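Local coordinates for protein 4-hydroxy-3-methylbut-2-enyl diphosphate reductase (Aquifex aeolicus, PDB 3DNF) that uses an iron-sulfur cluster to reduce (E)-4-hydroxy-3-methylbut-2-enyl diphosphate to isopentenyl and dimethylallyl diphosphate, the last step of the non-mevalonate isoprenoid pathway, at residues Y98-A101 / V102-A105; E79-E82 / A83-K87; E24-L27 / K28-G32; E62-E65 / G66-V69. One frame throughout, in Å; residues are numbered along the deposited sequence.

Overall arrangement
All four contacts are local, each within one continuous stretch of chain. Interaction 1 is partly buried, in helix 97-111 beside the iron-sulfur cluster, and its key polar pair is a hydrogen bond from a lysine ammonium to a histidine ring nitrogen. The other three lie round one parallel sheet, strands 55-57, 34-36, 68-71 and 90-93, on its helices and connections. Interaction 2, on helix 78-86, is a surface salt bridge; interaction 3, between helix 14-26 and strand 34-36, is a surface contact of hydroxyl and backbone; interaction 4 joins a half-buried turn to strand 68-71. Interaction 4 touches interaction 2 through Lys-87 and Leu-84, and interaction 3 through Ser-30.

Interaction 1: residues Y98-A101 / V102-A105; sequences YVKA and VHEA. With F3S (Fe3-s4 cluster), chain E.
Lys-100 and His-103 meet one turn apart on helix 97-111, where the ammonium NZ gives a hydrogen bond of 2.9 Å to ND1 of the imidazole. The nitrogen lies almost exactly in the ring plane, at the edge of the ring, so ND1 serves as the acceptor and carries no proton in this bond. To get there the lysine chain doubles back: chi2 (-52°) and chi3 (-54°) are both bent, and CD and CE are carried past the same ring edge, CE to 3.4 Å from ND1. This side is tightly packed. Val-99 sends CG1, which stands opposite its own backbone N (chi1 169°), to 3.7 Å from NE2 of His-103, while the carbonyl O of Val-99 lies over one face of the imidazole, displaced toward the rim. That same oxygen accepts the backbone N of His-103 at 3.2 Å in the regular helical pattern.

The loose, solvent side belongs to Glu-104. It runs out extended beyond CG and touches the preceding turn chiefly through CG, 3.3 Å from the carbonyl O of Lys-100. Tyr-98 makes little contact with the next turn and lies against the cluster instead: its CB is 3.7 Å from S1 of the three-iron, four-sulfur cluster, and S3 lies at the edge of its ring, near the ring plane. Tyr-98 is thus part of the cluster pocket. On the buried side the helix packs against helix 125-136, with Tyr-133 stacked on His-103, Thr-130 against Val-102 and His-103, and Glu-126, the predicted proton donor, beside Val-99.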
loop_
_atom_site.group_PDB
_atom_site.type_symbol
_atom_site.label_atom_id
_atom_site.label_comp_id
_atom_site.label_asym_id
_atom_site.label_seq_id
_atom_site.Cartn_x
_atom_site.Cartn_y
_atom_site.Cartn_z
ATOM N N TYR B 98 1.892 10.598 20.304
ATOM C CA TYR B 98 1.856 9.973 18.964
ATOM C C TYR B 98 2.644 8.681 18.895
ATOM O O TYR B 98 2.352 7.811 18.095
ATOM C CB TYR B 98 2.281 10.938 17.863
ATOM C CG TYR B 98 1.464 12.212 17.945
ATOM C CD1 TYR B 98 0.089 12.163 18.189
ATOM C CD2 TYR B 98 2.066 13.462 17.838
ATOM C CE1 TYR B 98 -0.668 13.327 18.311
ATOM C CE2 TYR B 98 1.314 14.628 17.946
ATOM C CZ TYR B 98 -0.053 14.545 18.189
ATOM O OH TYR B 98 -0.820 15.692 18.293
ATOM N N VAL B 99 3.655 8.558 19.740
ATOM C CA VAL B 99 4.388 7.297 19.886
ATOM C C VAL B 99 3.519 6.317 20.641
ATOM O O VAL B 99 3.436 5.153 20.258
ATOM C CB VAL B 99 5.791 7.532 20.567
ATOM C CG1 VAL B 99 6.456 6.200 20.972
ATOM C CG2 VAL B 99 6.757 8.301 19.619
ATOM N N LYS B 100 2.866 6.766 21.707
ATOM C CA LYS B 100 1.890 5.930 22.386
ATOM C C LYS B 100 0.795 5.395 21.457
ATOM O O LYS B 100 0.323 4.278 21.630
ATOM C CB LYS B 100 1.232 6.637 23.558
ATOM C CG LYS B 100 2.143 6.901 24.801
ATOM C CD LYS B 100 2.901 5.648 25.345
ATOM C CE LYS B 100 1.983 4.501 25.649
ATOM N NZ LYS B 100 2.757 3.334 26.104
ATOM N N ALA B 101 0.420 6.182 20.460
ATOM C CA ALA B 101 -0.556 5.705 19.479
ATOM C C ALA B 101 -0.019 4.516 18.641
ATOM O O ALA B 101 -0.795 3.678 18.190
ATOM C CB ALA B 101 -0.992 6.835 18.582
ATOM N N VAL B 102 1.284 4.492 18.354
ATOM C CA VAL B 102 1.877 3.319 17.689
ATOM C C VAL B 102 1.778 2.115 18.599
ATOM O O VAL B 102 1.468 0.996 18.149
ATOM C CB VAL B 102 3.344 3.548 17.259
ATOM C CG1 VAL B 102 3.840 2.395 16.403
ATOM C CG2 VAL B 102 3.516 4.891 16.540
ATOM N N HIS B 103 2.119 2.296 19.878
ATOM C CA HIS B 103 1.978 1.193 20.857
ATOM C C HIS B 103 0.537 0.622 20.873
ATOM O O HIS B 103 0.325 -0.628 20.886
ATOM C CB HIS B 103 2.282 1.718 22.250
ATOM C CG HIS B 103 3.674 2.219 22.430
ATOM N ND1 HIS B 103 4.096 2.803 23.606
ATOM C CD2 HIS B 103 4.744 2.228 21.600
ATOM C CE1 HIS B 103 5.362 3.150 23.492
ATOM N NE2 HIS B 103 5.787 2.793 22.293
ATOM N N GLU B 104 -0.434 1.531 20.880
ATOM C CA GLU B 104 -1.848 1.172 20.859
ATOM C C GLU B 104 -2.186 0.403 19.569
ATOM O O GLU B 104 -2.873 -0.618 19.614
ATOM C CB GLU B 104 -2.724 2.417 21.005
ATOM C CG GLU B 104 -2.646 3.025 22.423
ATOM C CD GLU B 104 -3.135 4.481 22.500
ATOM O OE1 GLU B 104 -3.927 4.917 21.621
ATOM O OE2 GLU B 104 -2.732 5.199 23.463
ATOM N N ALA B 105 -1.653 0.886 18.450
ATOM C CA ALA B 105 -1.998 0.369 17.126
ATOM C C ALA B 105 -1.481 -1.049 16.967
ATOM O O ALA B 105 -2.174 -1.922 16.395
ATOM C CB ALA B 105 -1.417 1.232 16.038
HETATM FE FE1 F3S E . 6.002 13.819 16.146
HETATM FE FE3 F3S E . 5.927 13.190 18.782
HETATM FE FE4 F3S E . 7.604 14.673 17.750
HETATM S S1 F3S E . 5.805 11.749 17.024
HETATM S S2 F3S E . 8.089 14.589 15.635
HETATM S S3 F3S E . 5.515 15.238 17.869
HETATM S S4 F3S E . 8.052 13.566 19.573
#

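Interaction 2: residues E79-E82 / A83-K87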
loop_
_atom_site.group_PDB
_atom_site.type_symbol
_atom_site.label_atom_id
_atom_site.label_comp_id
_atom_site.label_asym_id
_atom_site.label_seq_id
_atom_site.Cartn_x
_atom_site.Cartn_y
_atom_site.Cartn_z
ATOM N N GLU B 79 8.126 -3.629 29.873
ATOM C CA GLU B 79 8.846 -4.313 30.944
ATOM C C GLU B 79 10.045 -3.521 31.553
ATOM O O GLU B 79 10.453 -3.773 32.688
ATOM C CB GLU B 79 9.302 -5.718 30.470
ATOM C CG GLU B 79 10.413 -5.687 29.410
ATOM C CD GLU B 79 9.908 -5.643 27.950
ATOM O OE1 GLU B 79 8.773 -5.172 27.642
ATOM O OE2 GLU B 79 10.714 -6.055 27.083
ATOM N N LYS B 80 10.624 -2.599 30.777
ATOM C CA LYS B 80 11.707 -1.755 31.289
ATOM C C LYS B 80 11.122 -0.642 32.132
ATOM O O LYS B 80 11.683 -0.301 33.190
ATOM C CB LYS B 80 12.578 -1.169 30.165
ATOM C CG LYS B 80 13.872 -0.534 30.711
ATOM C CD LYS B 80 14.805 -0.032 29.603
ATOM C CE LYS B 80 16.066 0.555 30.217
ATOM N NZ LYS B 80 17.097 0.822 29.152
ATOM N N GLU B 81 10.001 -0.083 31.665
ATOM C CA GLU B 81 9.288 0.906 32.483
ATOM C C GLU B 81 8.919 0.276 33.834
ATOM O O GLU B 81 9.136 0.899 34.903
ATOM C CB GLU B 81 8.022 1.351 31.773
ATOM C CG GLU B 81 7.321 2.454 32.567
ATOM C CD GLU B 81 6.136 3.054 31.825
ATOM O OE1 GLU B 81 6.173 3.061 30.585
ATOM O OE2 GLU B 81 5.177 3.510 32.496
ATOM N N GLU B 82 8.435 -0.958 33.812
ATOM C CA GLU B 82 8.060 -1.639 35.050
ATOM C C GLU B 82 9.289 -1.911 35.931
ATOM O O GLU B 82 9.215 -1.781 37.144
ATOM C CB GLU B 82 7.236 -2.924 34.793
ATOM C CG GLU B 82 6.746 -3.619 36.065
ATOM C CD GLU B 82 5.734 -2.811 36.912
ATOM O OE1 GLU B 82 5.202 -1.760 36.471
ATOM O OE2 GLU B 82 5.463 -3.269 38.054
ATOM N N ALA B 83 10.412 -2.294 35.318
ATOM C CA ALA B 83 11.686 -2.501 36.026
ATOM C C ALA B 83 12.107 -1.239 36.795
ATOM O O ALA B 83 12.598 -1.335 37.932
ATOM C CB ALA B 83 12.819 -2.911 35.020
ATOM N N LEU B 84 11.964 -0.081 36.159
ATOM C CA LEU B 84 12.274 1.196 36.791
ATOM C C LEU B 84 11.381 1.467 38.009
ATOM O O LEU B 84 11.900 1.893 39.070
ATOM C CB LEU B 84 12.241 2.347 35.779
ATOM C CG LEU B 84 13.422 2.203 34.767
ATOM C CD1 LEU B 84 13.079 3.035 33.580
ATOM C CD2 LEU B 84 14.813 2.456 35.309
ATOM N N ARG B 85 10.078 1.241 37.842
ATOM C CA ARG B 85 9.104 1.352 38.966
ATOM C C ARG B 85 9.474 0.435 40.119
ATOM O O ARG B 85 9.436 0.842 41.291
ATOM C CB ARG B 85 7.679 1.049 38.473
ATOM C CG ARG B 85 7.140 2.112 37.505
ATOM C CD ARG B 85 5.651 1.865 37.132
ATOM N NE ARG B 85 5.263 2.681 35.974
ATOM C CZ ARG B 85 5.049 3.997 35.998
ATOM N NH1 ARG B 85 5.191 4.694 37.119
ATOM N NH2 ARG B 85 4.706 4.642 34.897
ATOM N N LYS B 86 9.844 -0.800 39.814
ATOM C CA LYS B 86 10.182 -1.778 40.855
ATOM C C LYS B 86 11.440 -1.406 41.640
ATOM O O LYS B 86 11.611 -1.835 42.766
ATOM C CB LYS B 86 10.330 -3.175 40.248
ATOM C CG LYS B 86 9.008 -3.803 39.886
ATOM C CD LYS B 86 9.166 -5.314 39.828
ATOM C CE LYS B 86 9.673 -5.748 38.476
ATOM N NZ LYS B 86 9.968 -7.213 38.602
ATOM N N LYS B 87 12.291 -0.561 41.059
ATOM C CA LYS B 87 13.518 -0.086 41.711
ATOM C C LYS B 87 13.208 1.091 42.669
ATOM O O LYS B 87 14.094 1.642 43.344
ATOM C CB LYS B 87 14.560 0.313 40.650
ATOM C CG LYS B 87 15.937 0.559 41.224
ATOM C CD LYS B 87 16.879 1.130 40.201
ATOM C CE LYS B 87 18.255 1.330 40.816
ATOM N NZ LYS B 87 19.249 1.765 39.771
HETATM O O HOH W 1 4.979 0.402 34.250
#
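At the edge of the Arg-85 guanidinium, near its plane, lie OE2 of Glu-81 and, farther off, OE1 of Glu-82; OE2 is somewhat tilted from that plane, while a water beside NE sits in it. The salt bridge is single-pronged, NH2 of Arg-85 to OE2 of Glu-81 at 2.7 Å with an N-H...O angle of 154°. It uses the anti side of the carboxylate oxygen, and the two flat groups are turned 56° against each other, so this is not the coplanar two-pronged pairing of a carboxylate with a guanidinium.

The two chains run side by side and point the same way. Glu-81 starts with CG opposite its backbone N (chi1 -176°) and continues extended; Arg-85 is likewise stretched from CG to NE, which brings the ends of both chains level. Glu-82 instead folds at chi2 and crosses Arg-85 at about a right angle, with OE1 3.7 Å from CD. Its charge does not reach the arginine directly: OE1 and NE are 4.5 Å apart, and the gap is spanned by the water, which donates to OE1 of Glu-82 at 3.1 Å and accepts from NE of Arg-85 at 2.9 Å. The rotation of the arginine end is thus fixed at two points, by the direct bond at NH2 and the water at NE.

Leu-84 is buried on another side of the helix, against Val-91 of strand 90-93 and Phe-63 of the loop before strand 68-71. The arrangement is an i to i+4 glutamate-arginine salt bridge on an amphipathic helix, here helix 78-86, the crossover of the beta-alpha-beta unit between strands 68-71 and 90-93.

Interaction 3: residues E24-L27 / K28-G32; sequences EESL and KESQG
Ser-30 turns its side chain back on Ser-26 in the connection between helix 14-26 and strand 34-36, and its OG gives a hydrogen bond of 2.7 Å to the carbonyl O of Ser-26. The backbone N of Glu-29 donates to the same oxygen at 3.2 Å. Neither donor lies in the carbonyl plane; they come from opposite faces of it, so two bonds grip one oxygen.

Glu-29 also folds back over this residue. Its CG occupies the cramped rotamer between backbone N and carbonyl carbon (chi1 58°), which places CG 3.3 Å from the O of Ser-26 and carries OE2 alongside the CA of Ser-26. Glu-25 and Lys-28 pass each other at a slant with little contact: the lysine chain is extended, and OE1 of Glu-25, in one of its two modelled positions, stays 4.4 Å from NZ of Lys-28, at most a weak attraction.

On the inner side Ser-26 packs on Val-34 and Ile-92, and OG of Ser-30 is also hydrogen-bonded to OG1 of Thr-68 in strand 68-71. One water bridges the backbone, donating to O of Leu-27 and to O of Ser-30, each at 2.7 Å.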
loop_
_atom_site.group_PDB
_atom_site.type_symbol
_atom_site.label_atom_id
_atom_site.label_comp_id
_atom_site.label_asym_id
_atom_site.label_seq_id
_atom_site.Cartn_x
_atom_site.Cartn_y
_atom_site.Cartn_z
ATOM N N GLU B 24 11.054 19.711 33.273
ATOM C CA GLU B 24 11.236 20.910 34.084
ATOM C C GLU B 24 10.250 20.895 35.250
ATOM O O GLU B 24 10.631 21.191 36.429
ATOM C CB GLU B 24 11.098 22.144 33.212
ATOM C CG GLU B 24 12.270 22.349 32.219
ATOM C CD GLU B 24 11.945 23.456 31.188
ATOM O OE1 GLU B 24 10.779 23.930 31.124
ATOM O OE2 GLU B 24 12.839 23.830 30.398
ATOM N N GLU B 25 9.007 20.539 34.955
ATOM C CA GLU B 25 7.972 20.567 36.004
ATOM C C GLU B 25 8.214 19.529 37.108
ATOM O O GLU B 25 7.836 19.770 38.272
ATOM C CB GLU B 25 6.553 20.476 35.427
ATOM C CG GLU B 25 6.061 21.798 34.798
ATOM C CD GLU B 25 5.007 22.565 35.627
ATOM O OE1 GLU B 25 5.037 22.550 36.881
ATOM O OE2 GLU B 25 4.144 23.222 34.995
ATOM N N SER B 26 8.841 18.414 36.774
ATOM C CA SER B 26 9.115 17.333 37.773
ATOM C C SER B 26 10.014 17.768 38.911
ATOM O O SER B 26 9.998 17.164 39.981
ATOM C CB SER B 26 9.706 16.068 37.151
ATOM O OG SER B 26 11.036 16.253 36.668
ATOM N N LEU B 27 10.790 18.835 38.707
ATOM C CA LEU B 27 11.649 19.368 39.777
ATOM C C LEU B 27 10.805 19.787 40.996
ATOM O O LEU B 27 11.302 19.702 42.090
ATOM C CB LEU B 27 12.430 20.566 39.255
ATOM C CG LEU B 27 13.537 20.166 38.254
ATOM C CD1 LEU B 27 13.938 21.506 37.555
ATOM C CD2 LEU B 27 14.706 19.604 38.994
ATOM N N LYS B 28 9.562 20.232 40.779
ATOM C CA LYS B 28 8.682 20.751 41.810
ATOM C C LYS B 28 7.990 19.665 42.612
ATOM O O LYS B 28 7.281 19.963 43.560
ATOM C CB LYS B 28 7.647 21.718 41.216
ATOM C CG LYS B 28 8.234 23.084 40.850
ATOM C CD LYS B 28 7.325 23.901 39.947
ATOM C CE LYS B 28 7.883 25.315 39.772
ATOM N NZ LYS B 28 7.121 26.009 38.693
ATOM N N GLU B 29 8.189 18.406 42.245
ATOM C CA GLU B 29 7.551 17.274 42.952
ATOM C C GLU B 29 8.581 16.205 43.326
ATOM O O GLU B 29 8.238 15.177 43.922
ATOM C CB GLU B 29 6.445 16.633 42.075
ATOM C CG GLU B 29 6.978 16.124 40.721
ATOM C CD GLU B 29 5.956 15.373 39.816
ATOM O OE1 GLU B 29 5.249 14.464 40.320
ATOM O OE2 GLU B 29 5.926 15.665 38.571
ATOM N N SER B 30 9.845 16.431 42.977
ATOM C CA SER B 30 10.886 15.449 43.204
ATOM C C SER B 30 11.729 15.669 44.455
ATOM O O SER B 30 12.542 16.609 44.538
ATOM C CB SER B 30 11.799 15.378 41.969
ATOM O OG SER B 30 11.049 14.863 40.867
ATOM N N GLN B 31 11.575 14.769 45.423
ATOM C CA GLN B 31 12.410 14.808 46.608
ATOM C C GLN B 31 13.837 14.356 46.350
ATOM O O GLN B 31 14.765 14.757 47.052
ATOM C CB GLN B 31 11.791 13.963 47.714
ATOM C CG GLN B 31 12.446 14.186 49.052
ATOM C CD GLN B 31 11.615 13.655 50.198
ATOM O OE1 GLN B 31 10.924 14.415 50.884
ATOM N NE2 GLN B 31 11.678 12.345 50.418
ATOM N N GLY B 32 14.014 13.512 45.325
ATOM C CA GLY B 32 15.313 12.945 45.003
ATOM C C GLY B 32 15.900 13.635 43.801
ATOM O O GLY B 32 15.367 14.676 43.353
HETATM O O HOH W 2 13.548 18.323 42.697
#

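Interaction 4: residues E62-E65 / G66-V69; sequences EFKE and GDTV
Asp-67 holds CG opposite its carbonyl carbon (chi1 -70°), and this swings the carboxylate back over the turn to Lys-64, whose own CG is squeezed between backbone N and carbonyl carbon. OD2 of Asp-67 then accepts the backbone N of Lys-64 at 3.0 Å, a nearly straight bond at 169°, although the donor stands above the carboxylate plane. The return bond, N of Asp-67 to the carbonyl O of Lys-64 at 2.8 Å, closes a type II beta turn. Side chain and backbone of one aspartate thus pin both polar backbone atoms of Lys-64. Gly-66 takes the third position of the turn with phi 92°, backbone angles that call for glycine.

The aliphatic CG of Lys-64 lies against OD2, but its ammonium does not close on the acid: NZ is 4.4 Å from OD1 of Asp-67. Two waters fill in, each donating to OD1 at 2.7 Å; the one that also serves the carbonyl O of Glu-65 takes only a weak bond from NZ, while the second takes a firmer one.

Beyond the turn, CG1 of Val-69, in the conformer modelled here, one of two, sits over one face of the Phe-63 ring, 3.7 Å from its centroid, a CH-pi contact. Leu-37 and Leu-89 also touch the Phe-63 side chain, while OD1 of Asp-67 takes the backbone N of Lys-33. Donors at both oxygens probably keep the buried carboxylate of Asp-67 ionised, and through Lys-33 it joins the turn to the residue before strand 34-36.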
loop_
_atom_site.group_PDB
_atom_site.type_symbol
_atom_site.label_atom_id
_atom_site.label_comp_id
_atom_site.label_asym_id
_atom_site.label_seq_id
_atom_site.Cartn_x
_atom_site.Cartn_y
_atom_site.Cartn_z
ATOM N N GLU B 62 22.743 4.778 37.404
ATOM C CA GLU B 62 23.214 5.444 38.617
ATOM C C GLU B 62 22.106 5.959 39.549
ATOM O O GLU B 62 22.384 6.234 40.711
ATOM C CB GLU B 62 24.172 6.605 38.291
ATOM C CG GLU B 62 23.515 7.782 37.571
ATOM C CD GLU B 62 23.555 7.691 36.045
ATOM O OE1 GLU B 62 23.330 6.596 35.472
ATOM O OE2 GLU B 62 23.815 8.739 35.429
ATOM N N PHE B 63 20.886 6.137 39.039
ATOM C CA PHE B 63 19.743 6.594 39.864
ATOM C C PHE B 63 19.385 5.570 40.934
ATOM O O PHE B 63 19.568 4.359 40.750
ATOM C CB PHE B 63 18.531 6.974 38.988
ATOM C CG PHE B 63 18.436 6.156 37.701
ATOM C CD1 PHE B 63 17.978 4.845 37.749
ATOM C CD2 PHE B 63 18.815 6.690 36.469
ATOM C CE1 PHE B 63 17.887 4.055 36.608
ATOM C CE2 PHE B 63 18.711 5.899 35.293
ATOM C CZ PHE B 63 18.258 4.578 35.386
ATOM N N LYS B 64 18.913 6.071 42.069
ATOM C CA LYS B 64 18.647 5.241 43.230
ATOM C C LYS B 64 17.212 5.390 43.710
ATOM O O LYS B 64 16.505 6.310 43.322
ATOM C CB LYS B 64 19.637 5.561 44.360
ATOM C CG LYS B 64 19.366 6.856 45.102
ATOM C CD LYS B 64 20.659 7.314 45.758
ATOM C CE LYS B 64 20.518 7.970 47.128
ATOM N NZ LYS B 64 19.441 8.933 47.444
ATOM N N GLU B 65 16.796 4.498 44.605
ATOM C CA GLU B 65 15.434 4.548 45.131
ATOM C C GLU B 65 15.107 5.997 45.506
ATOM O O GLU B 65 15.893 6.685 46.182
ATOM C CB GLU B 65 15.292 3.656 46.363
ATOM C CG GLU B 65 13.883 3.601 46.915
ATOM C CD GLU B 65 13.787 2.831 48.227
ATOM O OE1 GLU B 65 14.752 2.835 49.019
ATOM O OE2 GLU B 65 12.724 2.238 48.465
ATOM N N GLY B 66 13.934 6.434 45.087
ATOM C CA GLY B 66 13.471 7.780 45.449
ATOM C C GLY B 66 13.833 8.839 44.450
ATOM O O GLY B 66 13.280 9.957 44.514
ATOM N N ASP B 67 14.764 8.525 43.543
ATOM C CA ASP B 67 15.074 9.449 42.442
ATOM C C ASP B 67 13.957 9.480 41.370
ATOM O O ASP B 67 13.121 8.587 41.309
ATOM C CB ASP B 67 16.439 9.161 41.759
ATOM C CG ASP B 67 17.645 9.494 42.651
ATOM O OD1 ASP B 67 17.504 10.236 43.675
ATOM O OD2 ASP B 67 18.752 9.014 42.315
ATOM N N THR B 68 13.947 10.522 40.551
ATOM C CA THR B 68 12.924 10.645 39.492
ATOM C C THR B 68 13.612 10.296 38.178
ATOM O O THR B 68 14.746 10.712 37.935
ATOM C CB THR B 68 12.377 12.086 39.398
ATOM O OG1 THR B 68 11.612 12.364 40.568
ATOM C CG2 THR B 68 11.457 12.266 38.135
ATOM N N VAL B 69 12.972 9.446 37.369
ATOM C CA VAL B 69 13.488 9.236 36.012
ATOM C C VAL B 69 12.398 9.562 34.999
ATOM O O VAL B 69 11.221 9.236 35.176
ATOM C CB VAL B 69 14.035 7.797 35.764
ATOM C CG1 VAL B 69 15.342 7.558 36.549
ATOM C CG2 VAL B 69 12.968 6.820 36.135
HETATM O O HOH W 3 16.557 9.478 46.083
HETATM O O HOH W 4 19.517 11.032 45.327
#